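Local coordinates for protein type II restriction enzyme AgeI (Thalassobius gelatinovorus, PDB 5DWA) that recognises the double-stranded DNA sequence 5'-ACCGGT-3' and cleaves it after the first A, leaving 5'-phosphate ends, at residues 164-169 and 183-188; 173-178 and 225-230. All coordinates share one frame; numbering follows the deposited sequence.

Both contacts involve the part of the chain from strand 159-168 to helix 178-187: interaction 1 joins the two elements, interaction 2 uses the loop between them. Interaction 1 (164-169 with 183-188) lies inside the fold: its touching residues are all buried, no hydrogen bond crosses it, and a methionine thioether fills the space between strand and helix. Interaction 2 (173-178 with 225-230) is only partly buried and borders the DNA, with a tyrosine-to-carboxylate hydrogen bond as its main link. About 11 Å separates their centres, yet they meet at Asp-178, whose OD2 forms a 2.8 Å salt bridge with Lys-168 NZ. Sulfur and ring packing dominates the buried contact, a hydrogen bond the one bordering the DNA.

Interaction 1. Residues 164-169 and 183-188; sequences GIHAKV and RIMMGE
Met-185 reaches out from the last turn of helix 178-187 and meets strand 159-168 with two atoms, its sulfur at His-166 and its terminal methyl at Gly-164. The sulfur approaches the imidazole near one nitrogen: Met-185 SD stands 3.6 Å from His-166 NE2. It meets the ring obliquely, its direction from the ring centre lying 68° off the ring normal, so this is a sulfur-aromatic contact without a stack. The two side chains come from opposite directions, one off the helix and the other off the strand.

A bend at the end of the methionine chain (chi3 62°) turns CE aside from the histidine and lays it on the backbone of Gly-164, where Met-185 CE stands 3.4 Å from Gly-164 N. Glycine suits this position: a beta carbon built on it would lie about 3.1 Å from CE of Met-185, a tight fit. The flexible, unbranched methionine in turn can serve a ring and a bare stretch of main chain at once.

Strand 159-168, helix 178-187 and strand 191-196 form a beta-alpha-beta unit in the central mixed sheet of this PD-(D/E)XK nuclease, and the contact lies between the first strand and the helix. The two strands run parallel and adjacent, and Met-185 also touches Ser-192 on the second.

Histidine combines a packing surface with two polar nitrogens. ND1 of His-166 is probably hydrogen-bonded to Asp-178 OD1, and NE2 makes a weak hydrogen bond to Ser-192, which together limit rotation of the ring. Phe-234 packs edge-to-face with that imidazole.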
loop_
_atom_site.group_PDB
_atom_site.type_symbol
_atom_site.label_atom_id
_atom_site.label_comp_id
_atom_site.label_asym_id
_atom_site.label_seq_id
_atom_site.Cartn_x
_atom_site.Cartn_y
_atom_site.Cartn_z
ATOM N N GLY A 164 14.964 -4.915 14.790
ATOM C CA GLY A 164 13.760 -5.478 14.223
ATOM C C GLY A 164 13.914 -5.763 12.759
ATOM O O GLY A 164 14.852 -5.308 12.097
ATOM N N ILE A 165 12.990 -6.579 12.256
ATOM C CA ILE A 165 12.926 -6.975 10.849
ATOM C C ILE A 165 11.695 -6.370 10.167
ATOM O O ILE A 165 10.589 -6.461 10.700
ATOM C CB ILE A 165 12.881 -8.511 10.699
ATOM C CG1 ILE A 165 14.079 -9.153 11.411
ATOM C CG2 ILE A 165 12.852 -8.905 9.228
ATOM C CD1 ILE A 165 14.073 -10.667 11.346
ATOM N N HIS A 166 11.909 -5.728 9.014
ATOM C CA HIS A 166 10.851 -5.344 8.103
ATOM C C HIS A 166 10.703 -6.483 7.126
ATOM O O HIS A 166 11.584 -6.692 6.289
ATOM C CB HIS A 166 11.227 -4.044 7.406
ATOM C CG HIS A 166 11.596 -2.971 8.369
ATOM N ND1 HIS A 166 10.680 -2.062 8.848
ATOM C CD2 HIS A 166 12.766 -2.701 9.002
ATOM C CE1 HIS A 166 11.274 -1.263 9.718
ATOM N NE2 HIS A 166 12.536 -1.639 9.838
ATOM N N ALA A 167 9.620 -7.244 7.269
ATOM C CA ALA A 167 9.419 -8.459 6.494
ATOM C C ALA A 167 8.425 -8.169 5.389
ATOM O O ALA A 167 7.324 -7.692 5.654
ATOM C CB ALA A 167 8.918 -9.590 7.382
ATOM N N LYS A 168 8.829 -8.402 4.147
ATOM C CA LYS A 168 7.943 -8.134 3.022
ATOM C C LYS A 168 8.060 -9.251 2.016
ATOM O O LYS A 168 9.153 -9.559 1.559
ATOM C CB LYS A 168 8.279 -6.806 2.330
ATOM C CG LYS A 168 8.579 -5.653 3.265
ATOM C CD LYS A 168 8.478 -4.330 2.543
ATOM C CE LYS A 168 7.028 -3.892 2.390
ATOM N NZ LYS A 168 6.417 -3.515 3.700
ATOM N N VAL A 169 6.941 -9.861 1.668
ATOM C CA VAL A 169 6.960 -10.813 0.566
ATOM C C VAL A 169 7.409 -10.115 -0.716
ATOM O O VAL A 169 8.266 -10.615 -1.442
ATOM C CB VAL A 169 5.589 -11.444 0.349
ATOM C CG1 VAL A 169 5.538 -12.182 -1.000
ATOM C CG2 VAL A 169 5.243 -12.368 1.511
ATOM N N ARG A 183 14.804 4.262 9.572
ATOM C CA ARG A 183 15.738 5.329 9.893
ATOM C C ARG A 183 15.688 5.671 11.375
ATOM O O ARG A 183 16.716 5.926 11.999
ATOM C CB ARG A 183 15.434 6.569 9.058
ATOM C CG ARG A 183 15.792 6.424 7.602
ATOM C CD ARG A 183 15.467 7.700 6.848
ATOM N NE ARG A 183 15.735 7.565 5.422
ATOM C CZ ARG A 183 15.401 8.477 4.514
ATOM N NH1 ARG A 183 14.791 9.594 4.889
ATOM N NH2 ARG A 183 15.683 8.273 3.238
ATOM N N ILE A 184 14.482 5.669 11.937
ATOM C CA ILE A 184 14.313 5.954 13.358
ATOM C C ILE A 184 15.006 4.880 14.197
ATOM O O ILE A 184 15.746 5.185 15.133
ATOM C CB ILE A 184 12.819 6.050 13.725
ATOM C CG1 ILE A 184 12.227 7.345 13.161
ATOM C CG2 ILE A 184 12.615 5.992 15.232
ATOM C CD1 ILE A 184 10.704 7.362 13.095
ATOM N N MET A 185 14.774 3.616 13.849
ATOM C CA MET A 185 15.424 2.516 14.544
ATOM C C MET A 185 16.952 2.590 14.494
ATOM O O MET A 185 17.615 2.430 15.516
ATOM C CB MET A 185 14.956 1.184 13.964
ATOM C CG MET A 185 13.495 0.901 14.225
ATOM S SD MET A 185 12.863 -0.504 13.280
ATOM C CE MET A 185 13.897 -1.807 13.943
ATOM N N MET A 186 17.508 2.821 13.311
ATOM C CA MET A 186 18.956 2.865 13.154
ATOM C C MET A 186 19.522 4.051 13.928
ATOM O O MET A 186 20.605 3.961 14.503
ATOM C CB MET A 186 19.335 2.935 11.667
ATOM C CG MET A 186 18.862 1.721 10.858
ATOM S SD MET A 186 19.192 1.819 9.090
ATOM C CE MET A 186 20.960 1.552 9.078
ATOM N N GLY A 187 18.764 5.145 13.961
ATOM C CA GLY A 187 19.155 6.321 14.727
ATOM C C GLY A 187 19.223 6.051 16.219
ATOM O O GLY A 187 19.971 6.713 16.942
ATOM N N GLU A 188 18.439 5.087 16.689
ATOM C CA GLU A 188 18.447 4.711 18.100
ATOM C C GLU A 188 19.345 3.507 18.351
ATOM O O GLU A 188 19.217 2.823 19.369
ATOM C CB GLU A 188 17.024 4.424 18.590
ATOM C CG GLU A 188 16.073 5.613 18.472
ATOM C CD GLU A 188 16.550 6.840 19.239
ATOM O OE1 GLU A 188 17.276 6.685 20.243
ATOM O OE2 GLU A 188 16.191 7.967 18.837
#

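Interaction 2. Residues 173-178 and 225-230; sequences ERVSDD and RNYIEG. With nucleotides of chain C; nucleotides of chain D.
Tyr-227 OH donates a hydrogen bond to Glu-173 OE1 at 3.0 Å, meeting the oxygen on its syn side and 18° out of the carboxylate plane. Ring and carboxylate planes stand nearly perpendicular, with OE1 at the ring's edge. Tyrosine suits the site: its rigid ring carries a donor from the helix to the loop. Ser-176 OG lies 3.2 Å from Tyr-227 OH, and Val-175 CG1 packs at the ring's edge, 4.1 Å from Tyr-227 CE2.

Glu-173 also faces DNA: its OE2 lies 3.3 Å from C3' of DG3 of chain D. The nearby phosphate of DA4 of chain D is probably unfavourable to the carboxylate, but Lys-224 forms a salt bridge with OE2. Replacing Glu-173 by an alanine is likely to cost the Tyr-227 hydroxyl its carboxylate acceptor and Lys-224 this salt bridge.

In this pre-specific complex of a PD-(D/E)XK nuclease the loop lies against the DNA: Arg-174 NH2 bonds to N7 of a guanine, and a bend at chi3 (-78°) brings Arg-174 NH1 to 3.2 Å from OP2 of DC6 of chain C.

The loop leads from strand 159-168 into helix 178-187; Val-175 and, on helix 223-230, Ile-228 both rest on Leu-194 of strand 191-196.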
loop_
_atom_site.group_PDB
_atom_site.type_symbol
_atom_site.label_atom_id
_atom_site.label_comp_id
_atom_site.label_asym_id
_atom_site.label_seq_id
_atom_site.Cartn_x
_atom_site.Cartn_y
_atom_site.Cartn_z
ATOM N N GLU A 173 6.116 -0.382 -4.000
ATOM C CA GLU A 173 6.584 0.838 -3.344
ATOM C C GLU A 173 6.210 0.803 -1.875
ATOM O O GLU A 173 6.408 1.770 -1.140
ATOM C CB GLU A 173 6.015 2.091 -4.011
ATOM C CG GLU A 173 6.699 2.457 -5.322
ATOM C CD GLU A 173 8.200 2.647 -5.185
ATOM O OE1 GLU A 173 8.685 3.038 -4.097
ATOM O OE2 GLU A 173 8.904 2.393 -6.179
ATOM N N ARG A 174 5.681 -0.334 -1.451
ATOM C CA ARG A 174 5.269 -0.502 -0.068
ATOM C C ARG A 174 6.470 -0.541 0.873
ATOM O O ARG A 174 6.337 -0.258 2.059
ATOM C CB ARG A 174 4.425 -1.765 0.066
ATOM C CG ARG A 174 3.007 -1.567 -0.434
ATOM C CD ARG A 174 2.221 -2.856 -0.416
ATOM N NE ARG A 174 2.566 -3.716 -1.538
ATOM C CZ ARG A 174 3.429 -4.723 -1.485
ATOM N NH1 ARG A 174 4.022 -5.049 -0.338
ATOM N NH2 ARG A 174 3.684 -5.428 -2.580
ATOM N N VAL A 175 7.650 -0.838 0.344
ATOM C CA VAL A 175 8.839 -0.854 1.180
ATOM C C VAL A 175 9.165 0.573 1.651
ATOM O O VAL A 175 9.820 0.767 2.677
ATOM C CB VAL A 175 10.039 -1.503 0.442
ATOM C CG1 VAL A 175 10.441 -0.677 -0.774
ATOM C CG2 VAL A 175 11.229 -1.680 1.394
ATOM N N SER A 176 8.691 1.571 0.908
ATOM C CA SER A 176 8.860 2.958 1.326
ATOM C C SER A 176 8.154 3.228 2.656
ATOM O O SER A 176 8.563 4.118 3.407
ATOM C CB SER A 176 8.345 3.912 0.245
ATOM O OG SER A 176 9.002 3.676 -0.985
ATOM N N ASP A 177 7.114 2.445 2.947
ATOM C CA ASP A 177 6.402 2.534 4.230
ATOM C C ASP A 177 7.341 2.250 5.396
ATOM O O ASP A 177 7.152 2.765 6.498
ATOM C CB ASP A 177 5.229 1.541 4.319
ATOM C CG ASP A 177 4.164 1.768 3.267
ATOM O OD1 ASP A 177 4.281 2.720 2.467
ATOM O OD2 ASP A 177 3.194 0.977 3.246
ATOM N N ASP A 178 8.331 1.395 5.153
ATOM C CA ASP A 178 9.264 0.968 6.196
ATOM C C ASP A 178 10.417 1.926 6.410
ATOM O O ASP A 178 11.076 1.873 7.434
ATOM C CB ASP A 178 9.855 -0.399 5.859
ATOM C CG ASP A 178 8.815 -1.491 5.837
ATOM O OD1 ASP A 178 8.633 -2.148 6.889
ATOM O OD2 ASP A 178 8.191 -1.685 4.771
ATOM N N ARG A 225 16.603 -0.573 -4.845
ATOM C CA ARG A 225 18.005 -0.875 -4.590
ATOM C C ARG A 225 18.730 0.393 -4.145
ATOM O O ARG A 225 19.627 0.342 -3.304
ATOM C CB ARG A 225 18.691 -1.471 -5.819
ATOM C CG ARG A 225 20.148 -1.841 -5.562
ATOM C CD ARG A 225 20.779 -2.550 -6.746
ATOM N NE ARG A 225 20.180 -3.858 -6.981
ATOM C CZ ARG A 225 20.653 -4.999 -6.490
ATOM N NH1 ARG A 225 21.738 -5.001 -5.720
ATOM N NH2 ARG A 225 20.033 -6.138 -6.757
ATOM N N ASN A 226 18.319 1.529 -4.699
ATOM C CA ASN A 226 18.887 2.815 -4.309
ATOM C C ASN A 226 18.592 3.148 -2.842
ATOM O O ASN A 226 19.426 3.738 -2.170
ATOM C CB ASN A 226 18.365 3.938 -5.221
ATOM C CG ASN A 226 18.944 3.875 -6.627
ATOM O OD1 ASN A 226 20.045 3.365 -6.835
ATOM N ND2 ASN A 226 18.206 4.404 -7.597
ATOM N N TYR A 227 17.412 2.765 -2.352
ATOM C CA TYR A 227 17.073 2.965 -0.939
ATOM C C TYR A 227 18.123 2.323 -0.041
ATOM O O TYR A 227 18.539 2.894 0.971
ATOM C CB TYR A 227 15.702 2.362 -0.595
ATOM C CG TYR A 227 14.496 2.952 -1.299
ATOM C CD1 TYR A 227 14.484 4.266 -1.748
ATOM C CD2 TYR A 227 13.355 2.182 -1.501
ATOM C CE1 TYR A 227 13.370 4.794 -2.386
ATOM C CE2 TYR A 227 12.241 2.698 -2.138
ATOM C CZ TYR A 227 12.253 4.005 -2.577
ATOM O OH TYR A 227 11.145 4.523 -3.213
ATOM N N ILE A 228 18.530 1.114 -0.416
ATOM C CA ILE A 228 19.453 0.316 0.370
ATOM C C ILE A 228 20.915 0.680 0.136
ATOM O O ILE A 228 21.633 1.063 1.067
ATOM C CB ILE A 228 19.260 -1.180 0.063
ATOM C CG1 ILE A 228 17.837 -1.608 0.427
ATOM C CG2 ILE A 228 20.284 -2.028 0.803
ATOM C CD1 ILE A 228 17.328 -2.806 -0.369
ATOM N N GLU A 229 21.352 0.561 -1.112
ATOM C CA GLU A 229 22.759 0.729 -1.448
ATOM C C GLU A 229 23.174 2.193 -1.508
ATOM O O GLU A 229 24.332 2.523 -1.265
ATOM C CB GLU A 229 23.065 0.042 -2.785
ATOM C CG GLU A 229 22.817 -1.464 -2.762
ATOM C CD GLU A 229 23.221 -2.145 -4.054
ATOM O OE1 GLU A 229 23.497 -1.433 -5.043
ATOM O OE2 GLU A 229 23.267 -3.389 -4.077
ATOM N N GLY A 230 22.231 3.071 -1.827
ATOM C CA GLY A 230 22.550 4.482 -1.967
ATOM C C GLY A 230 22.268 5.269 -0.705
ATOM O O GLY A 230 23.161 5.903 -0.145
ATOM P P DC C 6 2.767 -7.419 2.706
ATOM O OP1 DC C 6 3.840 -8.382 2.890
ATOM O OP2 DC C 6 3.010 -5.970 2.594
ATOM O "O5'" DC C 6 1.983 -7.874 1.392
ATOM C "C5'" DC C 6 1.494 -9.179 1.304
ATOM C "C4'" DC C 6 0.670 -9.316 0.048
ATOM O "O4'" DC C 6 -0.414 -8.363 0.067
ATOM C "C3'" DC C 6 1.418 -9.092 -1.255
ATOM O "O3'" DC C 6 0.951 -10.031 -2.179
ATOM C "C2'" DC C 6 1.017 -7.666 -1.660
ATOM C "C1'" DC C 6 -0.395 -7.562 -1.102
ATOM N N1 DC C 6 -0.778 -6.202 -0.679
ATOM C C2 DC C 6 -1.926 -5.590 -1.196
ATOM O O2 DC C 6 -2.596 -6.169 -2.059
ATOM N N3 DC C 6 -2.260 -4.354 -0.751
ATOM C C4 DC C 6 -1.526 -3.760 0.184
ATOM N N4 DC C 6 -1.892 -2.541 0.585
ATOM C C5 DC C 6 -0.379 -4.382 0.744
ATOM C C6 DC C 6 -0.048 -5.589 0.296
ATOM P P DA D 4 6.355 5.825 -7.598
ATOM O OP1 DA D 4 6.111 7.218 -8.056
ATOM O OP2 DA D 4 7.324 5.556 -6.513
ATOM O "O5'" DA D 4 4.956 5.173 -7.184
ATOM C "C5'" DA D 4 3.786 5.557 -7.870
ATOM C "C4'" DA D 4 2.633 4.639 -7.536
ATOM O "O4'" DA D 4 2.768 3.397 -8.258
ATOM C "C3'" DA D 4 2.504 4.249 -6.062
ATOM O "O3'" DA D 4 1.157 4.267 -5.724
ATOM C "C2'" DA D 4 3.012 2.813 -6.046
ATOM C "C1'" DA D 4 2.453 2.359 -7.375
ATOM N N9 DA D 4 3.011 1.126 -7.877
ATOM C C8 DA D 4 4.114 0.463 -7.425
ATOM N N7 DA D 4 4.374 -0.636 -8.087
ATOM C C5 DA D 4 3.361 -0.689 -9.040
ATOM C C6 DA D 4 3.052 -1.616 -10.052
ATOM N N6 DA D 4 3.772 -2.710 -10.296
ATOM N N1 DA D 4 1.972 -1.364 -10.816
ATOM C C2 DA D 4 1.248 -0.269 -10.576
ATOM N N3 DA D 4 1.438 0.669 -9.656
ATOM C C4 DA D 4 2.520 0.392 -8.917
ATOM P P DG D 3 11.096 1.057 -10.085
ATOM O OP1 DG D 3 12.417 1.716 -9.961
ATOM O OP2 DG D 3 10.877 -0.277 -9.498
ATOM O "O5'" DG D 3 9.964 2.045 -9.528
ATOM C "C5'" DG D 3 9.885 3.361 -10.049
ATOM C "C4'" DG D 3 8.448 3.856 -10.154
ATOM O "O4'" DG D 3 7.682 3.041 -11.084
ATOM C "C3'" DG D 3 7.645 3.874 -8.861
ATOM O "O3'" DG D 3 6.772 5.012 -8.914
ATOM C "C2'" DG D 3 6.863 2.557 -8.943
ATOM C "C1'" DG D 3 6.534 2.523 -10.430
ATOM N N9 DG D 3 6.285 1.192 -10.985
ATOM C C8 DG D 3 7.075 0.076 -10.854
ATOM N N7 DG D 3 6.623 -0.960 -11.512
ATOM C C5 DG D 3 5.479 -0.487 -12.152
ATOM C C6 DG D 3 4.570 -1.146 -13.021
ATOM O O6 DG D 3 4.593 -2.313 -13.412
ATOM N N1 DG D 3 3.549 -0.304 -13.436
ATOM C C2 DG D 3 3.420 1.011 -13.075
ATOM N N2 DG D 3 2.365 1.663 -13.580
ATOM N N3 DG D 3 4.265 1.643 -12.263
ATOM C C4 DG D 3 5.267 0.836 -11.852
#